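Local coordinates for predicted ATPase of the ABC class (Vibrio vulnificus, PDB 5D6A), which binds the ATP analogue AMP-PNP and probably hydrolyses ATP as an ABC-class P-loop ATPase, at residues D392-L397 and G413-V418; S317-H322 and W346-V351. One frame throughout, in Å; residues are numbered along the deposited sequence.

Interaction 1 of 2, residues D392-L397 and G413-V418; sequences DRIGQL and GDYLDV
Ile394 reaches from helix 390-401 over to Val418 and to the rim of the Tyr415 ring. This is the P-loop ATPase core: the helix leads into strand 404-408 of the parallel part of the sheet, and residues 413-418 belong to the loop that runs from that strand to strand 421-425. Two branches of Ile394 share the work. Its CG2 methyl lies 4.0 Å from Val418 CG1, the two side chains meeting at a slant, while CG1 stands anti to the backbone N (chi1 -168°) and the chain runs on extended to CD1, which comes to the edge of the tyrosine ring, 4.2 Å from Tyr415 CE2 and near the ring plane. Val418 is forked over the helix: CG1 takes the isoleucine, and CG2 rests on bare backbone, 3.8 Å from Gly395 CA. The contact between the two segments is apolar throughout. The sheet floors it, with Ile260 touching both Ile394 and Val418 and Ile407 touching both Ile394 and Tyr415. Toward the second subunit, Leu416 packs on Leu379 of that neighbouring chain. On another side of the helix, Gln396 is tied to Ala454 O through NE2, and its OE1 accepts Arg393 NH1 at 2.9 Å, on a lone pair in the amide plane and within 8° of the guanidinium plane.

Interaction 2 of 2, residues S317-H322 and W346-V351; sequences SNYINH and WLQESV
Asn318 begins the contact, in the loop between strands 311-312 and 332-334, and it faces helix 339-352, which leads toward strand 357-361 of the P-loop ATPase sheet. The backbone N of Asn318 gives a hydrogen bond to a water 3.2 Å away, and the same water donates to Gln348 OE1 at 2.8 Å, so a single water bridges loop and helix. The two amides do not bond directly: Asn318 ND2 stays 4.0 Å from Gln348 OE1, with the planes 67° apart, and gives a hydrogen bond to Val457 O. Next comes Tyr319, whose ring points at Leu347 and Gln348. With CG beside the backbone N (chi1 -52°), the ring is directed at the helix, and its phenol end meets the leucine at about a right angle, Tyr319 CZ lying 3.4 Å from Leu347 CD2. That methyl approaches the ring obliquely. Gln348 comes to the ring edge instead: its chain bends at chi2, bringing OE1 near the ring plane, 3.6 Å from Tyr319 CE2. Asn318 CB lies over one face of the same ring, offset toward its rim. Leu347 also touches Leu358 of strand 357-361 and Leu390 of helix 390-401. Just before Leu347, Trp346 O accepts two bonds from opposite faces of its carbonyl plane, both from Ser350 one turn on: Ser350 N at 3.0 Å and Ser350 OG at 2.8 Å.

How the interactions relate
From the N terminus, the chain first enters interaction 2: helix 339-352 comes back against the loop at 317-322, 23 residues later. The chain then runs through strand 357-361 and on to helix 390-401, where interaction 1 opens, and it closes after 15 intervening residues, once strand 404-408 has been passed. The two closures follow in series, neither nested nor crossed. They meet in space nonetheless, their centres about 16 Å apart, because helix 390-401 serves both. Arg393 CG touches Tyr319 CE1 (3.6 Å), Arg393 NE makes a weak hydrogen bond to Asn318 O, and Leu397 also touches Tyr319. Helix 390-401 therefore meets both loops and also packs against sheet strands.

Interaction 1 of 2, residues D392-L397 and G413-V418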
loop_
_atom_site.group_PDB
_atom_site.type_symbol
_atom_site.label_atom_id
_atom_site.label_comp_id
_atom_site.label_asym_id
_atom_site.label_seq_id
_atom_site.Cartn_x
_atom_site.Cartn_y
_atom_site.Cartn_z
ATOM N N ASP A 392 -25.852 4.808 -15.550
ATOM C CA ASP A 392 -26.745 5.850 -16.066
ATOM C C ASP A 392 -25.982 7.035 -16.676
ATOM O O ASP A 392 -26.492 7.713 -17.571
ATOM C CB ASP A 392 -27.679 6.358 -14.956
ATOM C CG ASP A 392 -28.634 5.283 -14.439
ATOM O OD1 ASP A 392 -28.780 4.234 -15.100
ATOM O OD2 ASP A 392 -29.254 5.498 -13.375
ATOM N N ARG A 393 -24.766 7.285 -16.190
ATOM C CA ARG A 393 -23.959 8.405 -16.678
ATOM C C ARG A 393 -22.930 8.014 -17.729
ATOM O O ARG A 393 -22.614 8.807 -18.613
ATOM C CB ARG A 393 -23.229 9.079 -15.513
ATOM C CG ARG A 393 -24.137 9.707 -14.471
ATOM C CD ARG A 393 -24.995 10.815 -15.062
ATOM N NE ARG A 393 -25.725 11.545 -14.031
ATOM C CZ ARG A 393 -26.562 12.552 -14.268
ATOM N NH1 ARG A 393 -26.796 12.957 -15.512
ATOM N NH2 ARG A 393 -27.174 13.155 -13.255
ATOM N N ILE A 394 -22.408 6.798 -17.633
ATOM C CA ILE A 394 -21.380 6.331 -18.563
ATOM C C ILE A 394 -21.762 6.548 -20.027
ATOM O O ILE A 394 -20.908 6.888 -20.847
ATOM C CB ILE A 394 -21.038 4.845 -18.326
ATOM C CG1 ILE A 394 -19.771 4.460 -19.095
ATOM C CG2 ILE A 394 -22.223 3.951 -18.679
ATOM C CD1 ILE A 394 -19.358 3.019 -18.898
ATOM N N GLY A 395 -23.038 6.350 -20.352
ATOM C CA GLY A 395 -23.520 6.549 -21.714
ATOM C C GLY A 395 -23.419 8.008 -22.115
ATOM O O GLY A 395 -23.047 8.330 -23.243
ATOM N N GLN A 396 -23.743 8.890 -21.174
ATOM C CA GLN A 396 -23.688 10.331 -21.405
ATOM C C GLN A 396 -22.246 10.822 -21.555
ATOM O O GLN A 396 -21.979 11.725 -22.344
ATOM C CB GLN A 396 -24.414 11.072 -20.278
ATOM C CG GLN A 396 -25.907 10.765 -20.231
ATOM C CD GLN A 396 -26.621 11.376 -19.038
ATOM O OE1 GLN A 396 -26.006 11.695 -18.022
ATOM N NE2 GLN A 396 -27.934 11.520 -19.151
ATOM N N LEU A 397 -21.319 10.220 -20.810
ATOM C CA LEU A 397 -19.906 10.588 -20.901
ATOM C C LEU A 397 -19.390 10.400 -22.322
ATOM O O LEU A 397 -18.553 11.160 -22.800
ATOM C CB LEU A 397 -19.058 9.740 -19.949
ATOM C CG LEU A 397 -19.222 9.921 -18.439
ATOM C CD1 LEU A 397 -18.409 8.871 -17.700
ATOM C CD2 LEU A 397 -18.801 11.314 -17.996
ATOM N N GLY A 413 -24.782 -7.149 -15.250
ATOM C CA GLY A 413 -25.130 -7.320 -16.661
ATOM C C GLY A 413 -25.939 -6.203 -17.290
ATOM O O GLY A 413 -26.211 -6.239 -18.490
ATOM N N ASP A 414 -26.324 -5.207 -16.497
ATOM C CA ASP A 414 -27.112 -4.086 -17.025
ATOM C C ASP A 414 -26.278 -3.130 -17.897
ATOM O O ASP A 414 -26.834 -2.282 -18.598
ATOM C CB ASP A 414 -27.831 -3.337 -15.894
ATOM C CG ASP A 414 -26.895 -2.898 -14.788
ATOM O OD1 ASP A 414 -25.690 -3.224 -14.854
ATOM O OD2 ASP A 414 -27.369 -2.236 -13.841
ATOM N N TYR A 415 -24.954 -3.271 -17.846
ATOM C CA TYR A 415 -24.061 -2.464 -18.684
ATOM C C TYR A 415 -24.071 -2.929 -20.137
ATOM O O TYR A 415 -23.774 -2.152 -21.041
ATOM C CB TYR A 415 -22.621 -2.525 -18.174
ATOM C CG TYR A 415 -22.306 -1.604 -17.028
ATOM C CD1 TYR A 415 -22.599 -1.957 -15.718
ATOM C CD2 TYR A 415 -21.680 -0.386 -17.255
ATOM C CE1 TYR A 415 -22.294 -1.109 -14.665
ATOM C CE2 TYR A 415 -21.371 0.466 -16.214
ATOM C CZ TYR A 415 -21.679 0.101 -14.922
ATOM O OH TYR A 415 -21.369 0.951 -13.888
ATOM N N LEU A 416 -24.400 -4.201 -20.355
ATOM C CA LEU A 416 -24.434 -4.783 -21.703
ATOM C C LEU A 416 -25.323 -4.002 -22.665
ATOM O O LEU A 416 -25.111 -4.028 -23.880
ATOM C CB LEU A 416 -24.937 -6.230 -21.645
ATOM C CG LEU A 416 -24.115 -7.233 -20.838
ATOM C CD1 LEU A 416 -24.831 -8.575 -20.803
ATOM C CD2 LEU A 416 -22.714 -7.374 -21.413
ATOM N N ASP A 417 -26.315 -3.313 -22.112
ATOM C CA ASP A 417 -27.260 -2.547 -22.907
ATOM C C ASP A 417 -26.617 -1.327 -23.572
ATOM O O ASP A 417 -26.777 -1.116 -24.776
ATOM C CB ASP A 417 -28.436 -2.119 -22.020
ATOM C CG ASP A 417 -29.620 -1.596 -22.814
ATOM O OD1 ASP A 417 -29.647 -1.748 -24.055
ATOM O OD2 ASP A 417 -30.545 -1.046 -22.181
ATOM N N VAL A 418 -25.874 -0.544 -22.794
ATOM C CA VAL A 418 -25.251 0.685 -23.308
ATOM C C VAL A 418 -23.859 0.489 -23.944
ATOM O O VAL A 418 -23.321 1.415 -24.550
ATOM C CB VAL A 418 -25.158 1.761 -22.193
ATOM C CG1 VAL A 418 -24.110 1.386 -21.148
ATOM C CG2 VAL A 418 -24.854 3.134 -22.783
#

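Interaction 2 of 2, residues S317-H322 and W346-V351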
loop_
_atom_site.group_PDB
_atom_site.type_symbol
_atom_site.label_atom_id
_atom_site.label_comp_id
_atom_site.label_asym_id
_atom_site.label_seq_id
_atom_site.Cartn_x
_atom_site.Cartn_y
_atom_site.Cartn_z
ATOM N N SER A 317 -22.586 16.746 -8.200
ATOM C CA SER A 317 -24.016 16.778 -8.523
ATOM C C SER A 317 -24.427 15.726 -9.547
ATOM O O SER A 317 -25.528 15.194 -9.475
ATOM C CB SER A 317 -24.415 18.163 -9.040
ATOM O OG SER A 317 -24.167 19.158 -8.065
ATOM N N ASN A 318 -23.543 15.430 -10.494
ATOM C CA ASN A 318 -23.840 14.446 -11.536
ATOM C C ASN A 318 -23.927 13.007 -11.038
ATOM O O ASN A 318 -24.439 12.144 -11.747
ATOM C CB ASN A 318 -22.801 14.519 -12.657
ATOM C CG ASN A 318 -22.816 15.848 -13.388
ATOM O OD1 ASN A 318 -23.783 16.608 -13.309
ATOM N ND2 ASN A 318 -21.748 16.127 -14.121
ATOM N N TYR A 319 -23.436 12.743 -9.830
ATOM C CA TYR A 319 -23.462 11.382 -9.297
ATOM C C TYR A 319 -24.148 11.313 -7.938
ATOM O O TYR A 319 -25.075 10.525 -7.751
ATOM C CB TYR A 319 -22.037 10.831 -9.228
ATOM C CG TYR A 319 -21.319 10.965 -10.553
ATOM C CD1 TYR A 319 -21.595 10.097 -11.603
ATOM C CD2 TYR A 319 -20.383 11.976 -10.765
ATOM C CE1 TYR A 319 -20.955 10.222 -12.823
ATOM C CE2 TYR A 319 -19.736 12.106 -11.981
ATOM C CZ TYR A 319 -20.028 11.226 -13.006
ATOM O OH TYR A 319 -19.397 11.342 -14.220
ATOM N N ILE A 320 -23.701 12.137 -6.997
ATOM C CA ILE A 320 -24.298 12.173 -5.665
ATOM C C ILE A 320 -25.384 13.243 -5.645
ATOM O O ILE A 320 -25.145 14.388 -6.028
ATOM C CB ILE A 320 -23.244 12.446 -4.580
ATOM C CG1 ILE A 320 -22.166 11.357 -4.630
ATOM C CG2 ILE A 320 -23.896 12.502 -3.202
ATOM C CD1 ILE A 320 -21.037 11.550 -3.643
ATOM N N ASN A 321 -26.574 12.864 -5.192
ATOM C CA ASN A 321 -27.715 13.775 -5.152
ATOM C C ASN A 321 -27.994 14.359 -3.768
ATOM O O ASN A 321 -28.335 15.537 -3.646
ATOM C CB ASN A 321 -28.958 13.050 -5.675
ATOM C CG ASN A 321 -28.803 12.595 -7.115
ATOM O OD1 ASN A 321 -28.116 13.236 -7.909
ATOM N ND2 ASN A 321 -29.450 11.492 -7.461
ATOM N N HIS A 322 -27.848 13.534 -2.732
ATOM C CA HIS A 322 -28.087 13.965 -1.355
ATOM C C HIS A 322 -26.965 13.520 -0.414
ATOM O O HIS A 322 -26.339 12.481 -0.617
ATOM C CB HIS A 322 -29.429 13.419 -0.855
ATOM C CG HIS A 322 -29.714 13.728 0.585
ATOM N ND1 HIS A 322 -30.352 14.882 0.989
ATOM C CD2 HIS A 322 -29.445 13.031 1.716
ATOM C CE1 HIS A 322 -30.463 14.882 2.306
ATOM N NE2 HIS A 322 -29.920 13.771 2.770
ATOM N N TRP A 346 -13.167 10.810 -7.816
ATOM C CA TRP A 346 -12.071 10.478 -8.730
ATOM C C TRP A 346 -12.550 10.654 -10.166
ATOM O O TRP A 346 -11.859 11.234 -11.006
ATOM C CB TRP A 346 -11.626 9.020 -8.553
ATOM C CG TRP A 346 -10.246 8.723 -9.096
ATOM C CD1 TRP A 346 -9.605 9.359 -10.126
ATOM C CD2 TRP A 346 -9.388 7.647 -8.703
ATOM N NE1 TRP A 346 -8.378 8.787 -10.346
ATOM C CE2 TRP A 346 -8.224 7.727 -9.495
ATOM C CE3 TRP A 346 -9.477 6.644 -7.738
ATOM C CZ2 TRP A 346 -7.161 6.839 -9.353
ATOM C CZ3 TRP A 346 -8.421 5.762 -7.601
ATOM C CH2 TRP A 346 -7.281 5.864 -8.404
ATOM N N LEU A 347 -13.745 10.136 -10.438
ATOM C CA LEU A 347 -14.327 10.214 -11.770
ATOM C C LEU A 347 -14.411 11.663 -12.236
ATOM O O LEU A 347 -13.861 12.017 -13.281
ATOM C CB LEU A 347 -15.710 9.549 -11.787
ATOM C CG LEU A 347 -16.495 9.565 -13.102
ATOM C CD1 LEU A 347 -15.665 9.044 -14.258
ATOM C CD2 LEU A 347 -17.766 8.746 -12.956
ATOM N N GLN A 348 -15.072 12.498 -11.442
ATOM C CA GLN A 348 -15.230 13.909 -11.776
ATOM C C GLN A 348 -13.877 14.597 -11.960
ATOM O O GLN A 348 -13.700 15.384 -12.888
ATOM C CB GLN A 348 -16.025 14.628 -10.688
ATOM C CG GLN A 348 -16.391 16.058 -11.050
ATOM C CD GLN A 348 -17.302 16.138 -12.264
ATOM O OE1 GLN A 348 -18.198 15.309 -12.445
ATOM N NE2 GLN A 348 -17.086 17.149 -13.094
ATOM N N GLU A 349 -12.930 14.292 -11.075
ATOM C CA GLU A 349 -11.590 14.873 -11.143
ATOM C C GLU A 349 -10.896 14.541 -12.456
ATOM O O GLU A 349 -10.153 15.359 -12.995
ATOM C CB GLU A 349 -10.736 14.395 -9.966
ATOM C CG GLU A 349 -11.171 14.960 -8.619
ATOM C CD GLU A 349 -10.496 14.283 -7.432
ATOM O OE1 GLU A 349 -9.925 13.183 -7.597
ATOM O OE2 GLU A 349 -10.555 14.847 -6.318
ATOM N N SER A 350 -11.145 13.341 -12.971
ATOM C CA SER A 350 -10.537 12.909 -14.233
ATOM C C SER A 350 -11.122 13.692 -15.420
ATOM O O SER A 350 -10.401 14.076 -16.346
ATOM C CB SER A 350 -10.734 11.405 -14.421
ATOM O OG SER A 350 -10.251 10.700 -13.290
ATOM N N VAL A 351 -12.429 13.927 -15.384
ATOM C CA VAL A 351 -13.079 14.698 -16.430
ATOM C C VAL A 351 -12.508 16.114 -16.403
ATOM O O VAL A 351 -12.137 16.664 -17.440
ATOM C CB VAL A 351 -14.608 14.754 -16.237
ATOM C CG1 VAL A 351 -15.250 15.644 -17.298
ATOM C CG2 VAL A 351 -15.205 13.353 -16.272
HETATM O O HOH W 1 -20.358 15.553 -10.690
#